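PDB 3QP9: type I polyketide synthase PikAII from Streptomyces venezuelae, which carries a C2-type ketoreductase domain that probably epimerises the alpha-substituted beta-ketoacyl intermediate of a modular polyketide synthase instead of reducing its ketone. Local coordinates for residues V491-F496 with T507-L512. Residues are numbered along the deposited sequence; the frame is centred on the assembly and turned at random.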
loop_
_atom_site.group_PDB
_atom_site.type_symbol
_atom_site.label_atom_id
_atom_site.label_comp_id
_atom_site.label_asym_id
_atom_site.label_seq_id
_atom_site.Cartn_x
_atom_site.Cartn_y
_atom_site.Cartn_z
ATOM N N VAL A 491 -12.942 -2.755 14.478
ATOM C CA VAL A 491 -12.215 -3.973 14.737
ATOM C C VAL A 491 -12.462 -4.387 16.212
ATOM O O VAL A 491 -12.310 -3.563 17.129
ATOM C CB VAL A 491 -10.679 -3.773 14.504
ATOM C CG1 VAL A 491 -10.000 -5.169 14.482
ATOM C CG2 VAL A 491 -10.363 -3.051 13.174
ATOM N N ASP A 492 -12.941 -5.613 16.431
ATOM C CA ASP A 492 -12.873 -6.257 17.750
ATOM C C ASP A 492 -11.505 -6.954 17.804
ATOM O O ASP A 492 -11.350 -8.057 17.307
ATOM C CB ASP A 492 -14.019 -7.283 17.905
ATOM C CG ASP A 492 -13.910 -8.137 19.170
ATOM O OD1 ASP A 492 -13.102 -7.907 20.121
ATOM O OD2 ASP A 492 -14.651 -9.128 19.192
ATOM N N TRP A 493 -10.543 -6.293 18.445
ATOM C CA TRP A 493 -9.178 -6.795 18.552
ATOM C C TRP A 493 -9.037 -8.133 19.291
ATOM O O TRP A 493 -8.124 -8.872 19.020
ATOM C CB TRP A 493 -8.260 -5.691 19.175
ATOM C CG TRP A 493 -8.205 -4.483 18.268
ATOM C CD1 TRP A 493 -8.801 -3.272 18.442
ATOM C CD2 TRP A 493 -7.555 -4.431 16.995
ATOM N NE1 TRP A 493 -8.526 -2.447 17.393
ATOM C CE2 TRP A 493 -7.768 -3.132 16.477
ATOM C CE3 TRP A 493 -6.746 -5.345 16.271
ATOM C CZ2 TRP A 493 -7.264 -2.728 15.224
ATOM C CZ3 TRP A 493 -6.226 -4.932 15.009
ATOM C CH2 TRP A 493 -6.464 -3.640 14.530
ATOM N N SER A 494 -9.954 -8.417 20.229
ATOM C CA SER A 494 -9.930 -9.677 20.944
ATOM C C SER A 494 -10.147 -10.885 19.953
ATOM O O SER A 494 -9.670 -12.000 20.227
ATOM C CB SER A 494 -10.908 -9.617 22.140
ATOM O OG SER A 494 -12.281 -9.655 21.727
ATOM N N SER A 495 -10.805 -10.652 18.798
ATOM C CA SER A 495 -10.949 -11.689 17.754
ATOM C C SER A 495 -9.914 -11.515 16.689
ATOM O O SER A 495 -9.340 -12.478 16.216
ATOM C CB SER A 495 -12.322 -11.672 17.105
ATOM O OG SER A 495 -13.265 -11.959 18.131
ATOM N N PHE A 496 -9.627 -10.259 16.351
ATOM C CA PHE A 496 -8.701 -10.017 15.272
ATOM C C PHE A 496 -7.252 -10.409 15.541
ATOM O O PHE A 496 -6.625 -10.997 14.684
ATOM C CB PHE A 496 -8.794 -8.556 14.792
ATOM C CG PHE A 496 -7.989 -8.287 13.506
ATOM C CD1 PHE A 496 -8.612 -8.251 12.264
ATOM C CD2 PHE A 496 -6.586 -8.076 13.586
ATOM C CE1 PHE A 496 -7.818 -8.030 11.101
ATOM C CE2 PHE A 496 -5.774 -7.865 12.475
ATOM C CZ PHE A 496 -6.384 -7.801 11.204
ATOM N N THR A 507 4.738 -8.315 15.205
ATOM C CA THR A 507 4.792 -7.282 16.255
ATOM C C THR A 507 4.047 -6.026 15.833
ATOM O O THR A 507 4.045 -4.970 16.545
ATOM C CB THR A 507 6.226 -6.838 16.501
ATOM O OG1 THR A 507 6.817 -6.463 15.234
ATOM C CG2 THR A 507 7.108 -7.925 17.194
ATOM N N LEU A 508 3.369 -6.064 14.695
ATOM C CA LEU A 508 2.618 -4.909 14.206
ATOM C C LEU A 508 1.579 -4.372 15.211
ATOM O O LEU A 508 1.314 -3.165 15.297
ATOM C CB LEU A 508 1.907 -5.280 12.862
ATOM C CG LEU A 508 1.287 -4.060 12.195
ATOM C CD1 LEU A 508 2.281 -2.865 11.688
ATOM C CD2 LEU A 508 0.221 -4.394 11.165
ATOM N N LEU A 509 0.976 -5.261 15.983
ATOM C CA LEU A 509 -0.060 -4.837 16.936
ATOM C C LEU A 509 0.486 -4.766 18.391
ATOM O O LEU A 509 -0.295 -4.716 19.315
ATOM C CB LEU A 509 -1.180 -5.945 16.892
ATOM C CG LEU A 509 -1.709 -6.248 15.519
ATOM C CD1 LEU A 509 -2.842 -7.301 15.542
ATOM C CD2 LEU A 509 -2.221 -4.850 14.896
ATOM N N ALA A 510 1.801 -4.730 18.588
ATOM C CA ALA A 510 2.419 -4.804 19.925
ATOM C C ALA A 510 2.082 -3.602 20.758
ATOM O O ALA A 510 2.096 -3.682 21.975
ATOM C CB ALA A 510 3.972 -4.964 19.795
ATOM N N ASP A 511 1.800 -2.494 20.089
ATOM C CA ASP A 511 1.645 -1.228 20.793
ATOM C C ASP A 511 0.150 -0.737 20.728
ATOM O O ASP A 511 -0.194 0.436 20.825
ATOM C CB ASP A 511 2.685 -0.204 20.266
ATOM C CG ASP A 511 4.201 -0.617 20.561
ATOM O OD1 ASP A 511 4.550 -1.600 21.262
ATOM O OD2 ASP A 511 5.056 0.093 20.020
ATOM N N LEU A 512 -0.755 -1.665 20.509
ATOM C CA LEU A 512 -2.145 -1.349 20.501
ATOM C C LEU A 512 -2.837 -2.154 21.616
ATOM O O LEU A 512 -3.074 -3.353 21.462
ATOM C CB LEU A 512 -2.718 -1.712 19.115
ATOM C CG LEU A 512 -4.180 -1.430 18.781
ATOM C CD1 LEU A 512 -4.315 0.019 19.043
ATOM C CD2 LEU A 512 -4.412 -1.693 17.264
#
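Trp-493, in the first turn of helix 493-501, reaches out to Leu-509 and Leu-512 of the two type I beta turns that lead into helix 513-516. The contact lies in the C-terminal part of a C2-type ketoreductase with a Rossmann fold, where Trp-493 and the loop before helix 513-516 pack beside strands 29-36 and 227-235. From CB, directed at the loop, the indole is set by a first torsion that leaves CG anti to the carbonyl carbon (chi1 -63°). Within the five-membered ring, NE1 makes its hydrogen bond to the hydroxyl of Tyr-30, whose ring also meets the indole edge-to-face. Further out, CE2 and CZ2 of Trp-493 each lie 3.7 Å from CD2 of Leu-512. With CG anti to the backbone N (chi1 -177°), Leu-512 extends CD2 over one face in a CH-pi contact, 3.8 Å from the centroid of the Trp-493 six-membered ring and 18° off its normal. The opposite face carries Val-491 CG1, 3.4 Å above the Trp-493 ring plane, so the indole is clamped between two methyls. At the far rim, CZ3 of Trp-493 meets CD2 of Leu-509 at 4.0 Å, obliquely. Leu-509 CD1 also lies 4.2 Å from Trp-493 CZ3. The neighbouring ring, Phe-496, meets Trp-407 edge-to-face. No hydrogen bond joins the two segments; Thr-507 OG1 bonds to Glu-218 OE1. Asp-492 caps the helix, its OD1 receiving a weak bond from Ser-494 N and a short one, 2.5 Å, from Ser-494 OG on the syn side. Across the apolar seam, Leu-509 CD1 approaches Phe-496 CE2 at the ring edge, near its plane, at 4.3 Å.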